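Long-range contacts in Sodium/sialic acid symporter SiaT (Proteus mirabilis, PDB 5NV9), which couples the inward sodium gradient to uptake of the sialic acid N-acetylneuraminic acid across the inner membrane of Proteus mirabilis: residues A[47-52]-A[181-186]; A[52-57]-A[275-280]; A[58-63]-A[341-346]; A[165-170]-A[380-385]; A[257-262]-A[348-353]. One frame throughout, in Å; residues are numbered along the deposited sequence.

Contact 1 (A[47-52]-A[181-186]); sequences GWAAGV and TDVIQG. With NA (sodium ion), chain C.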
# COMPACT_ATOMS: atom_id res chain seq x y z
N GLY A 47 -17.12 0.01 -10.59
CA GLY A 47 -15.89 -0.69 -10.76
C GLY A 47 -14.71 0.19 -11.06
O GLY A 47 -13.68 0.07 -10.43
N TRP A 48 -14.85 1.08 -12.04
CA TRP A 48 -13.74 1.94 -12.40
C TRP A 48 -13.26 2.72 -11.19
O TRP A 48 -12.07 2.85 -11.00
CB TRP A 48 -14.08 2.87 -13.54
CG TRP A 48 -15.02 4.05 -13.22
CD1 TRP A 48 -16.37 4.09 -13.39
CD2 TRP A 48 -14.61 5.33 -12.75
NE1 TRP A 48 -16.86 5.34 -12.99
CE2 TRP A 48 -15.79 6.12 -12.61
CE3 TRP A 48 -13.36 5.90 -12.43
CZ2 TRP A 48 -15.77 7.45 -12.14
CZ3 TRP A 48 -13.35 7.24 -11.96
CH2 TRP A 48 -14.54 7.98 -11.81
N ALA A 49 -14.17 3.27 -10.37
CA ALA A 49 -13.76 4.05 -9.18
C ALA A 49 -13.02 3.20 -8.09
O ALA A 49 -11.96 3.62 -7.46
CB ALA A 49 -14.99 4.71 -8.58
N ALA A 50 -13.58 2.03 -7.85
CA ALA A 50 -12.92 1.07 -6.92
C ALA A 50 -11.53 0.66 -7.44
O ALA A 50 -10.60 0.52 -6.67
CB ALA A 50 -13.79 -0.14 -6.68
N GLY A 51 -11.37 0.54 -8.75
CA GLY A 51 -10.06 0.18 -9.33
C GLY A 51 -9.00 1.25 -9.24
O GLY A 51 -7.84 0.95 -8.98
N VAL A 52 -9.39 2.51 -9.45
CA VAL A 52 -8.49 3.63 -9.17
C VAL A 52 -8.13 3.73 -7.66
O VAL A 52 -7.02 4.16 -7.23
CB VAL A 52 -9.07 5.00 -9.67
CG1 VAL A 52 -8.03 6.10 -9.40
CG2 VAL A 52 -9.35 4.93 -11.20
N THR A 181 -12.18 10.38 -2.72
CA THR A 181 -10.88 11.01 -2.54
C THR A 181 -9.67 10.28 -3.19
O THR A 181 -8.78 10.95 -3.77
CB THR A 181 -10.53 11.32 -1.05
OG1 THR A 181 -10.55 10.12 -0.29
CG2 THR A 181 -11.51 12.34 -0.45
N ASP A 182 -9.62 8.95 -3.05
CA ASP A 182 -8.63 8.11 -3.71
C ASP A 182 -8.63 8.27 -5.23
O ASP A 182 -7.57 8.23 -5.82
CB ASP A 182 -8.77 6.59 -3.46
CG ASP A 182 -8.31 6.14 -2.10
OD1 ASP A 182 -7.69 6.93 -1.37
OD2 ASP A 182 -8.61 4.95 -1.73
N VAL A 183 -9.80 8.46 -5.84
CA VAL A 183 -9.92 8.58 -7.29
C VAL A 183 -9.25 9.86 -7.72
O VAL A 183 -8.49 9.90 -8.71
CB VAL A 183 -11.39 8.55 -7.78
CG1 VAL A 183 -11.55 8.91 -9.26
CG2 VAL A 183 -12.04 7.20 -7.50
N ILE A 184 -9.49 10.92 -6.95
CA ILE A 184 -8.93 12.23 -7.29
C ILE A 184 -7.42 12.15 -7.04
O ILE A 184 -6.61 12.66 -7.83
CB ILE A 184 -9.54 13.37 -6.41
CG1 ILE A 184 -11.05 13.53 -6.68
CG2 ILE A 184 -8.80 14.70 -6.63
CD1 ILE A 184 -11.78 14.26 -5.55
N GLN A 185 -7.05 11.54 -5.90
CA GLN A 185 -5.64 11.51 -5.51
C GLN A 185 -4.89 10.59 -6.41
O GLN A 185 -3.77 10.90 -6.74
CB GLN A 185 -5.46 11.08 -4.06
CG GLN A 185 -6.05 12.09 -3.09
CD GLN A 185 -6.33 11.52 -1.76
OE1 GLN A 185 -6.62 10.31 -1.62
NE2 GLN A 185 -6.14 12.37 -0.72
N GLY A 186 -5.52 9.49 -6.83
CA GLY A 186 -4.93 8.55 -7.76
C GLY A 186 -4.61 9.14 -9.13
O GLY A 186 -3.54 8.87 -9.75
NA NA C . -7.65 5.58 0.31
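V183 fits between W48, A49 and V52 where two transmembrane helices of the LeuT fold cross. One is 47-58, the helix that breaks at the sodium and substrate sites, and the other is 155-203. The axes of the short segments approach to 8.6 Å and cross at 64°, and the fit between them is made by packing alone. The two methyls of V183 divide the work. CG1 meets the six-membered part of the W48 indole, 3.6 Å from CZ3, coming in obliquely with the two side chains about perpendicular. CG2 instead lies against the backbone of helix 47-58, 3.6 Å from A49 O and 4.0 Å from A49 CB. W48 reaches this place because its CG sits between the backbone N and the carbonyl carbon (chi1 74°). The ring is thereby folded back along its own helix, and A49 CB covers the centre of one of its faces. W48 lies on the protein surface, whereas V52 is buried and pushes CG1 over the backbone of the facing helix, 3.8 Å from V183 CA and 4.3 Å from G186 CA. The residue before V183 has a different task. D182 turns its carboxylate to the sodium of the Na3 site, and S53, one residue beyond V52, steadies that carboxylate by a hydrogen bond to OD2. Both oxygens of D182 bind the ion, with OD2 2.3 Å from the sodium.

Contact 2 (A[52-57]-A[275-280]); sequences VSVFAT and ITNAKL. With NA (sodium ion), chain B.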
# COMPACT_ATOMS: atom_id res chain seq x y z
N VAL A 52 -9.39 2.51 -9.45
CA VAL A 52 -8.49 3.63 -9.17
C VAL A 52 -8.13 3.73 -7.66
O VAL A 52 -7.02 4.16 -7.23
CB VAL A 52 -9.07 5.00 -9.67
CG1 VAL A 52 -8.03 6.10 -9.40
CG2 VAL A 52 -9.35 4.93 -11.20
N SER A 53 -9.09 3.43 -6.85
CA SER A 53 -8.91 3.46 -5.39
C SER A 53 -7.92 2.37 -4.92
O SER A 53 -7.17 2.59 -3.94
CB SER A 53 -10.27 3.26 -4.66
OG SER A 53 -10.06 3.23 -3.25
N VAL A 54 -7.92 1.23 -5.62
CA VAL A 54 -6.99 0.11 -5.29
C VAL A 54 -5.58 0.59 -5.62
O VAL A 54 -4.70 0.45 -4.83
CB VAL A 54 -7.25 -1.18 -6.14
CG1 VAL A 54 -6.07 -2.14 -6.03
CG2 VAL A 54 -8.51 -1.90 -5.74
N PHE A 55 -5.38 1.18 -6.81
CA PHE A 55 -4.07 1.72 -7.24
C PHE A 55 -3.56 2.78 -6.25
O PHE A 55 -2.40 2.74 -5.84
CB PHE A 55 -4.14 2.25 -8.69
CG PHE A 55 -2.84 2.82 -9.23
CD1 PHE A 55 -1.79 1.98 -9.54
CD2 PHE A 55 -2.69 4.20 -9.47
CE1 PHE A 55 -0.60 2.49 -10.04
CE2 PHE A 55 -1.50 4.71 -9.96
CZ PHE A 55 -0.47 3.85 -10.26
N ALA A 56 -4.45 3.70 -5.84
CA ALA A 56 -4.06 4.82 -4.95
C ALA A 56 -3.81 4.35 -3.51
O ALA A 56 -2.96 4.90 -2.83
CB ALA A 56 -5.08 5.94 -4.98
N THR A 57 -4.53 3.35 -3.07
CA THR A 57 -4.32 2.65 -1.77
C THR A 57 -2.91 2.04 -1.77
O THR A 57 -2.19 2.25 -0.84
CB THR A 57 -5.44 1.58 -1.51
OG1 THR A 57 -6.71 2.21 -1.33
CG2 THR A 57 -5.16 0.63 -0.26
N ILE A 275 -9.57 -4.59 -13.74
CA ILE A 275 -9.07 -4.15 -15.07
C ILE A 275 -8.53 -2.71 -15.04
O ILE A 275 -7.44 -2.42 -15.56
CB ILE A 275 -10.14 -4.30 -16.14
CG1 ILE A 275 -10.30 -5.78 -16.44
CG2 ILE A 275 -9.76 -3.56 -17.44
CD1 ILE A 275 -11.67 -6.14 -16.95
N THR A 276 -9.27 -1.83 -14.36
CA THR A 276 -8.85 -0.45 -14.23
C THR A 276 -7.51 -0.32 -13.46
O THR A 276 -6.65 0.52 -13.79
CB THR A 276 -9.92 0.34 -13.49
OG1 THR A 276 -11.15 0.25 -14.20
CG2 THR A 276 -9.53 1.76 -13.39
N ASN A 277 -7.40 -1.07 -12.37
CA ASN A 277 -6.19 -1.09 -11.60
C ASN A 277 -5.04 -1.61 -12.47
O ASN A 277 -3.98 -0.97 -12.51
CB ASN A 277 -6.35 -1.93 -10.33
CG ASN A 277 -5.04 -2.12 -9.62
OD1 ASN A 277 -4.57 -1.21 -8.97
ND2 ASN A 277 -4.41 -3.32 -9.78
N ALA A 278 -5.23 -2.72 -13.17
CA ALA A 278 -4.20 -3.20 -14.12
C ALA A 278 -3.70 -2.19 -15.16
O ALA A 278 -2.49 -2.08 -15.38
CB ALA A 278 -4.64 -4.46 -14.79
N LYS A 279 -4.59 -1.45 -15.78
CA LYS A 279 -4.21 -0.39 -16.71
C LYS A 279 -3.29 0.65 -16.07
O LYS A 279 -2.25 0.97 -16.65
CB LYS A 279 -5.43 0.28 -17.25
CG LYS A 279 -6.21 -0.65 -18.18
CD LYS A 279 -7.60 -0.10 -18.44
CE LYS A 279 -8.26 -0.82 -19.58
NZ LYS A 279 -9.38 0.03 -20.06
N LEU A 280 -3.62 1.09 -14.85
CA LEU A 280 -2.81 2.07 -14.13
C LEU A 280 -1.43 1.56 -13.76
O LEU A 280 -0.43 2.29 -13.89
CB LEU A 280 -3.55 2.60 -12.88
CG LEU A 280 -4.73 3.52 -13.22
CD1 LEU A 280 -5.68 3.69 -12.02
CD2 LEU A 280 -4.19 4.88 -13.66
NA NA B . -1.56 6.27 -1.97
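The phenyl ring of F55 lies flat against L280, whose CB stands over the ring centre at 3.7 Å and only 12° off the normal, a CH-pi contact. F55 CG is anti to the backbone N (chi1 -180°), which carries the ring across to helix 267-301. Beside this tight core, N277 OD1 lies near the ring plane at its edge and 3.5 Å from F55 CB. The same oxygen packs 3.4 Å from V54 CG1. It also approaches F55 N, but at an angle too poor for a hydrogen bond. The packing relaxes toward T276, which is partly exposed: its methyl CG2 meets V52 CG2 at 3.9 Å, while its hydroxyl turns back to R272 O of its own helix. L280 CD1 bridges the two regions, touching V52 CG2 at 4.0 Å. F55 also lines the sialic acid pocket, and on the following residue A56 O binds the Na2 sodium at 2.1 Å. No hydrogen bond joins the two segments, whose axes cross at 47°. With A56 O on the sodium and S53 OG bonded to D182, the union with helix 267-301 rests mainly on CH-pi and methyl packing, with N277 OD1 as the polar atom at its edge.

Contact 3 (A[58-63]-A[341-346]); sequences TLSSIT and QSSISS. With NA (sodium ion), chain B; NA (sodium ion), chain C; SLB (N-acetyl-beta-neuraminic acid), chain D.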
# COMPACT_ATOMS: atom_id res chain seq x y z
N THR A 58 -2.50 1.31 -2.82
CA THR A 58 -1.20 0.59 -2.78
C THR A 58 -0.01 1.50 -3.00
O THR A 58 1.05 1.31 -2.40
CB THR A 58 -1.14 -0.57 -3.80
OG1 THR A 58 -1.38 -0.05 -5.11
CG2 THR A 58 -2.16 -1.64 -3.50
N LEU A 59 -0.18 2.53 -3.83
CA LEU A 59 0.91 3.43 -4.22
C LEU A 59 0.92 4.65 -3.33
O LEU A 59 0.07 5.51 -3.47
CB LEU A 59 0.76 3.91 -5.66
CG LEU A 59 2.04 4.46 -6.31
CD1 LEU A 59 1.93 4.45 -7.84
CD2 LEU A 59 2.36 5.84 -5.82
N SER A 60 1.96 4.75 -2.52
CA SER A 60 2.07 5.76 -1.47
C SER A 60 3.30 6.63 -1.71
O SER A 60 3.94 6.56 -2.77
CB SER A 60 2.12 5.05 -0.12
OG SER A 60 3.41 4.60 0.22
N SER A 61 3.65 7.45 -0.74
CA SER A 61 4.90 8.20 -0.82
C SER A 61 6.14 7.35 -0.85
O SER A 61 7.19 7.82 -1.24
CB SER A 61 4.94 9.19 0.33
OG SER A 61 4.97 8.45 1.53
N ILE A 62 6.03 6.08 -0.45
CA ILE A 62 7.09 5.10 -0.58
C ILE A 62 7.48 4.91 -2.07
O ILE A 62 8.64 5.04 -2.43
CB ILE A 62 6.64 3.72 0.00
CG1 ILE A 62 6.52 3.77 1.52
CG2 ILE A 62 7.60 2.59 -0.40
CD1 ILE A 62 5.81 2.59 2.09
N THR A 63 6.50 4.61 -2.92
CA THR A 63 6.76 4.48 -4.35
C THR A 63 7.19 5.84 -4.92
O THR A 63 8.17 5.93 -5.70
CB THR A 63 5.50 3.98 -5.14
OG1 THR A 63 5.36 2.56 -5.02
CG2 THR A 63 5.54 4.37 -6.64
N GLN A 341 -1.85 10.41 1.39
CA GLN A 341 -3.19 10.41 1.94
C GLN A 341 -4.15 9.35 1.41
O GLN A 341 -4.95 8.85 2.14
CB GLN A 341 -3.79 11.80 1.78
CG GLN A 341 -3.08 12.81 2.67
CD GLN A 341 -3.58 14.23 2.52
OE1 GLN A 341 -3.86 14.70 1.40
NE2 GLN A 341 -3.68 14.96 3.66
N SER A 342 -4.08 9.01 0.13
CA SER A 342 -4.88 7.98 -0.36
C SER A 342 -4.50 6.62 0.30
O SER A 342 -5.31 5.75 0.38
CB SER A 342 -4.72 7.88 -1.89
OG SER A 342 -3.34 7.83 -2.25
N SER A 343 -3.27 6.45 0.72
CA SER A 343 -2.83 5.20 1.39
C SER A 343 -3.18 5.22 2.87
O SER A 343 -3.69 4.22 3.42
CB SER A 343 -1.30 5.02 1.16
OG SER A 343 -1.06 4.72 -0.23
N ILE A 344 -2.95 6.39 3.50
CA ILE A 344 -3.32 6.59 4.89
C ILE A 344 -4.86 6.41 5.14
O ILE A 344 -5.30 5.71 6.11
CB ILE A 344 -2.88 7.93 5.43
CG1 ILE A 344 -1.35 7.99 5.48
CG2 ILE A 344 -3.45 8.20 6.81
CD1 ILE A 344 -0.87 9.39 5.74
N SER A 345 -5.67 6.97 4.27
CA SER A 345 -7.09 6.94 4.49
C SER A 345 -7.59 5.49 4.38
O SER A 345 -8.42 5.04 5.20
CB SER A 345 -7.77 7.81 3.49
OG SER A 345 -7.64 7.23 2.19
N SER A 346 -7.12 4.75 3.37
CA SER A 346 -7.51 3.38 3.19
C SER A 346 -7.07 2.46 4.31
O SER A 346 -7.79 1.51 4.63
CB SER A 346 -6.93 2.77 1.88
OG SER A 346 -7.43 3.42 0.76
NA NA B . -1.56 6.27 -1.97
NA NA C . -7.65 5.58 0.31
C1 SLB D . 3.84 1.74 -1.92
C2 SLB D . 3.84 0.34 -2.46
C3 SLB D . 5.18 -0.30 -2.14
C4 SLB D . 5.35 -1.67 -2.84
C5 SLB D . 5.22 -1.39 -4.34
C6 SLB D . 3.85 -0.74 -4.62
C7 SLB D . 3.60 -0.39 -6.10
C8 SLB D . 2.25 0.26 -6.30
C9 SLB D . 1.94 0.46 -7.78
C10 SLB D . 6.30 -2.79 -6.05
C11 SLB D . 6.05 -3.97 -6.96
N5 SLB D . 5.35 -2.62 -5.12
O1A SLB D . 4.18 2.69 -2.71
O1B SLB D . 3.54 1.92 -0.68
O2 SLB D . 2.76 -0.45 -1.88
O4 SLB D . 6.68 -2.24 -2.57
O6 SLB D . 3.71 0.47 -3.89
O7 SLB D . 4.57 0.55 -6.57
O8 SLB D . 1.24 -0.53 -5.69
O9 SLB D . 1.79 -0.80 -8.48
O10 SLB D . 7.27 -2.02 -6.19
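With chi1 at 83°, S60 holds OG between its backbone N and carbonyl carbon, turned to the substrate; S343, with chi1 at -69° and OG anti to its carbonyl carbon, points its hydroxyl across the contact. S343 OG thus comes to 3.2 Å from S60 CB, but the real link between the segments is a metal. The sodium of the Na2 site, conserved in the family, is bound by L59 O at 2.3 Å and by S342 OG and S343 OG, each 2.4 Å from the ion; the carbonyls of A56 and A339 complete the shell. S343 OG also donates to T57 O, and S342 OG is hydrogen-bonded to A338. S342 serves both ions: its carbonyl O lies 2.4 Å from the sodium of the Na3 site, which S345 OG, S346 OG and the carboxylate of D182 also bind. On its other side, 58-63 holds N-acetylneuraminic acid. S60 N points almost straight at carboxylate oxygen O1A (3.0 Å, 174°), and S60 OG donates to O1B at 2.8 Å. S60 is also the N-cap of helix 61-73, its OG accepting from I62 N, so the helix start probably favours the negative carboxylate. T58 OG1 pairs with the glycerol hydroxyl O8 at 2.7 Å. The non-helical step L59-S60 between helices 47-58 and 61-73 is a break characteristic of the LeuT fold. Helix 118-151 flanks the contact, with I139 against S60 and S343, while R135 both touches S343 and bonds the substrate; helix 155-203 packs on Q341, S342 and S345.

Contact 4 (A[165-170]-A[380-385]); sequences LCIIYT and VIIVAG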
# COMPACT_ATOMS: atom_id res chain seq x y z
N LEU A 165 -5.60 16.06 8.97
CA LEU A 165 -6.58 16.37 7.96
C LEU A 165 -7.11 15.13 7.26
O LEU A 165 -8.33 15.04 6.99
CB LEU A 165 -6.02 17.36 6.93
CG LEU A 165 -5.91 18.82 7.39
CD1 LEU A 165 -5.67 19.69 6.16
CD2 LEU A 165 -7.13 19.30 8.16
N CYS A 166 -6.21 14.20 6.92
CA CYS A 166 -6.61 12.90 6.36
C CYS A 166 -7.59 12.13 7.28
O CYS A 166 -8.63 11.62 6.81
CB CYS A 166 -5.38 12.03 6.09
SG CYS A 166 -5.76 10.56 5.13
N ILE A 167 -7.29 12.12 8.58
CA ILE A 167 -8.12 11.50 9.59
C ILE A 167 -9.54 12.09 9.60
O ILE A 167 -10.49 11.36 9.74
CB ILE A 167 -7.48 11.61 11.03
CG1 ILE A 167 -6.27 10.69 11.13
CG2 ILE A 167 -8.49 11.26 12.13
CD1 ILE A 167 -5.36 10.93 12.31
N ILE A 168 -9.66 13.39 9.44
CA ILE A 168 -10.94 14.07 9.52
C ILE A 168 -11.84 13.68 8.36
O ILE A 168 -12.96 13.20 8.58
CB ILE A 168 -10.75 15.59 9.67
CG1 ILE A 168 -10.24 15.86 11.10
CG2 ILE A 168 -12.08 16.30 9.46
CD1 ILE A 168 -9.63 17.21 11.26
N TYR A 169 -11.34 13.78 7.13
CA TYR A 169 -12.17 13.42 5.97
C TYR A 169 -12.45 11.94 5.93
O TYR A 169 -13.50 11.56 5.46
CB TYR A 169 -11.64 13.97 4.62
CG TYR A 169 -10.47 13.24 3.94
CD1 TYR A 169 -10.60 11.95 3.40
CD2 TYR A 169 -9.27 13.89 3.74
CE1 TYR A 169 -9.53 11.33 2.74
CE2 TYR A 169 -8.19 13.25 3.10
CZ TYR A 169 -8.32 11.98 2.59
OH TYR A 169 -7.22 11.37 1.96
N THR A 170 -11.52 11.10 6.40
CA THR A 170 -11.73 9.62 6.42
C THR A 170 -12.84 9.26 7.41
O THR A 170 -13.80 8.59 7.09
CB THR A 170 -10.42 8.85 6.77
OG1 THR A 170 -9.41 9.11 5.79
CG2 THR A 170 -10.64 7.37 6.81
N VAL A 380 -12.68 4.03 16.01
CA VAL A 380 -11.42 3.39 15.75
C VAL A 380 -10.59 4.14 14.69
O VAL A 380 -9.37 4.10 14.70
CB VAL A 380 -11.59 1.91 15.40
CG1 VAL A 380 -10.27 1.30 14.95
CG2 VAL A 380 -12.11 1.17 16.60
N ILE A 381 -11.25 4.84 13.79
CA ILE A 381 -10.52 5.77 12.92
C ILE A 381 -9.75 6.85 13.73
O ILE A 381 -8.58 7.07 13.52
CB ILE A 381 -11.41 6.28 11.78
CG1 ILE A 381 -11.55 5.09 10.79
CG2 ILE A 381 -10.72 7.45 11.08
CD1 ILE A 381 -12.74 5.18 9.95
N ILE A 382 -10.36 7.43 14.72
CA ILE A 382 -9.65 8.37 15.57
C ILE A 382 -8.53 7.75 16.38
O ILE A 382 -7.47 8.31 16.48
CB ILE A 382 -10.59 9.06 16.55
CG1 ILE A 382 -11.77 9.64 15.80
CG2 ILE A 382 -9.81 10.11 17.30
CD1 ILE A 382 -11.42 10.32 14.51
N VAL A 383 -8.77 6.62 17.00
CA VAL A 383 -7.78 6.01 17.86
C VAL A 383 -6.55 5.53 17.05
O VAL A 383 -5.40 5.84 17.36
CB VAL A 383 -8.39 4.84 18.66
CG1 VAL A 383 -7.30 4.19 19.48
CG2 VAL A 383 -9.52 5.33 19.55
N ALA A 384 -6.81 4.80 15.99
CA ALA A 384 -5.74 4.39 15.08
C ALA A 384 -4.97 5.61 14.52
O ALA A 384 -3.74 5.62 14.49
CB ALA A 384 -6.33 3.55 13.96
N GLY A 385 -5.73 6.62 14.08
CA GLY A 385 -5.19 7.89 13.62
C GLY A 385 -4.23 8.52 14.62
O GLY A 385 -3.10 8.90 14.24
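The carbonyl O of C166 is gripped twice by T170, the residue whose CG2 faces I381 of the neighbouring helix. Two transmembrane helices of the LeuT fold, 155-203 and 370-398, come together here; their segments 165-170 and 380-385 run nearly antiparallel (167°) and meet by packing, with no hydrogen bond between them. T170 N donates at 3.0 Å to C166 O, and T170 OG1 bonds the same oxygen at 2.8 Å from well above the carbonyl plane, 43° out of it. The ring of Y169 adds a third neighbour, since C166 O stands over the centre of one of its faces. While OG1 of T170 is held within its own helix, CG2 is the branch that faces I381 CG2. I167 carries most of the contact. Its branch CG2 crosses CD1 of I382 at 3.9 Å, at the more exposed margin, and I381 CG2 lies 4.1 Å from I167 O. T170 also packs against S345, a ligand of the Na3 sodium. The other branch of I167 runs on extended (chi2 166°) toward the spot where G385 leaves its backbone bare. There the terminal methyl CD1 rests 3.3 Å from G385 CA.

Contact 5 (A[257-262]-A[348-353]); sequences VVQRYI and LNSISS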
# COMPACT_ATOMS: atom_id res chain seq x y z
N VAL A 257 -6.88 -3.61 0.24
CA VAL A 257 -7.22 -3.93 -1.13
C VAL A 257 -8.50 -4.80 -1.25
O VAL A 257 -9.45 -4.47 -1.98
CB VAL A 257 -6.01 -4.54 -1.83
CG1 VAL A 257 -6.43 -5.14 -3.17
CG2 VAL A 257 -4.98 -3.46 -2.07
N VAL A 258 -8.56 -5.86 -0.45
CA VAL A 258 -9.63 -6.82 -0.50
C VAL A 258 -10.97 -6.17 -0.26
O VAL A 258 -11.97 -6.52 -0.87
CB VAL A 258 -9.42 -8.01 0.52
CG1 VAL A 258 -10.64 -8.89 0.50
CG2 VAL A 258 -8.24 -8.85 0.15
N GLN A 259 -11.01 -5.20 0.62
CA GLN A 259 -12.22 -4.39 0.81
C GLN A 259 -12.81 -3.78 -0.47
O GLN A 259 -14.04 -3.66 -0.61
CB GLN A 259 -11.91 -3.26 1.79
CG GLN A 259 -13.04 -2.94 2.75
CD GLN A 259 -12.68 -1.76 3.61
OE1 GLN A 259 -11.50 -1.58 3.92
NE2 GLN A 259 -13.69 -0.92 3.97
N ARG A 260 -11.96 -3.40 -1.42
CA ARG A 260 -12.46 -2.85 -2.70
C ARG A 260 -13.14 -3.89 -3.58
O ARG A 260 -13.85 -3.52 -4.49
CB ARG A 260 -11.36 -2.18 -3.51
CG ARG A 260 -11.11 -0.74 -3.15
CD ARG A 260 -10.21 -0.57 -1.96
NE ARG A 260 -10.14 0.83 -1.55
CZ ARG A 260 -10.02 1.25 -0.29
NH1 ARG A 260 -9.93 0.39 0.70
NH2 ARG A 260 -10.03 2.54 -0.03
N TYR A 261 -12.93 -5.18 -3.32
CA TYR A 261 -13.58 -6.22 -4.10
C TYR A 261 -15.07 -6.39 -3.78
O TYR A 261 -15.79 -7.00 -4.58
CB TYR A 261 -12.88 -7.58 -3.90
CG TYR A 261 -11.35 -7.60 -4.23
CD1 TYR A 261 -10.74 -6.67 -5.09
CD2 TYR A 261 -10.54 -8.59 -3.68
CE1 TYR A 261 -9.36 -6.74 -5.38
CE2 TYR A 261 -9.18 -8.69 -3.99
CZ TYR A 261 -8.58 -7.76 -4.81
OH TYR A 261 -7.20 -7.94 -5.03
N ILE A 262 -15.51 -5.90 -2.63
CA ILE A 262 -16.88 -6.11 -2.15
C ILE A 262 -17.74 -4.82 -2.17
O ILE A 262 -18.92 -4.84 -1.82
CB ILE A 262 -16.87 -6.80 -0.75
CG1 ILE A 262 -16.07 -6.04 0.30
CG2 ILE A 262 -16.14 -8.14 -0.86
CD1 ILE A 262 -16.87 -5.06 1.09
N LEU A 348 -6.52 3.44 7.47
CA LEU A 348 -7.36 3.75 8.67
C LEU A 348 -8.77 3.12 8.62
O LEU A 348 -9.23 2.46 9.59
CB LEU A 348 -7.51 5.23 8.91
CG LEU A 348 -6.26 6.05 9.31
CD1 LEU A 348 -6.62 7.55 9.37
CD2 LEU A 348 -5.63 5.61 10.59
N ASN A 349 -9.43 3.28 7.49
CA ASN A 349 -10.71 2.63 7.32
C ASN A 349 -10.65 1.09 7.41
O ASN A 349 -11.54 0.47 8.01
CB ASN A 349 -11.37 3.05 6.03
CG ASN A 349 -12.76 2.45 5.87
OD1 ASN A 349 -12.88 1.39 5.31
ND2 ASN A 349 -13.80 3.18 6.27
N SER A 350 -9.62 0.48 6.83
CA SER A 350 -9.48 -0.98 6.87
C SER A 350 -9.19 -1.45 8.21
O SER A 350 -9.62 -2.55 8.58
CB SER A 350 -8.44 -1.47 5.89
OG SER A 350 -8.92 -1.19 4.59
N ILE A 351 -8.35 -0.71 8.93
CA ILE A 351 -8.08 -1.01 10.36
C ILE A 351 -9.35 -1.04 11.13
O ILE A 351 -9.65 -2.01 11.85
CB ILE A 351 -7.10 -0.07 11.00
CG1 ILE A 351 -5.70 -0.35 10.51
CG2 ILE A 351 -7.10 -0.24 12.53
CD1 ILE A 351 -4.74 0.82 10.67
N SER A 352 -10.14 0.00 11.00
CA SER A 352 -11.48 0.03 11.65
C SER A 352 -12.42 -1.03 11.15
O SER A 352 -13.16 -1.53 11.97
CB SER A 352 -12.12 1.36 11.54
OG SER A 352 -13.38 1.37 12.20
N SER A 353 -12.41 -1.43 9.86
CA SER A 353 -13.29 -2.50 9.44
C SER A 353 -12.93 -3.88 10.14
O SER A 353 -13.82 -4.64 10.53
CB SER A 353 -13.26 -2.67 7.90
OG SER A 353 -12.02 -3.28 7.47
O HOH W 1 -10.06 1.49 3.49
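A direct hydrogen bond joins Q259 to helix 328-361: Q259 NE2 donates to N349 OD1 at 2.8 Å, nearly straight (170°) and close to the line of the acceptor's C=O. N349 CG lies anti to the backbone N (chi1 -176°), which carries its amide toward Q259. The two amides are almost coplanar, 14° apart, although the side chains themselves meet at about a right angle. At the other end of the glutamine amide, Q259 OE1 lies 2.7 Å from S350 OG, a close pair whose single proton may go to S346 O instead. Q259 NE2 gives a second bond to F39 O, which fixes which way round the amide sits. Water forms another kind of link: R260 NH1 donates to a water at 3.0 Å, lying in the guanidinium plane at its edge, and this water reaches N349 OD1 weakly at 3.4 Å. Beyond the contact R260 NE is hydrogen-bonded to S53 OG and NH2, weakly, to D182 OD2, beside the Na3 sodium. Every residue that touches here is buried. These bonds between cytoplasmic 257-262 and the sodium-binding helix may help keep the cytoplasmic side of the LeuT fold closed in this outward-open state.

Overall arrangement
All five contacts are largely buried, though W48 in contact 1 reaches the surface and contacts 2 and 4 have partly exposed margins. Helix 47-58 supplies contacts 1 and 2, which share V52 and dock that helix on helices 155-203 and 267-301 mainly by apolar packing. Helix 155-203 also serves contact 4. Helix 328-361 supplies contacts 3 and 5, the polar pair. Contact 3, nearest the chain centre, joins its segments through sodium and also holds the substrate, whereas contact 5 uses amides, a hydroxyl and water. Contact 4, farthest out, is plain hydrocarbon packing, touching contact 5 through L348. D182 connects contact 1 with S53, R260 and the serines of contact 3.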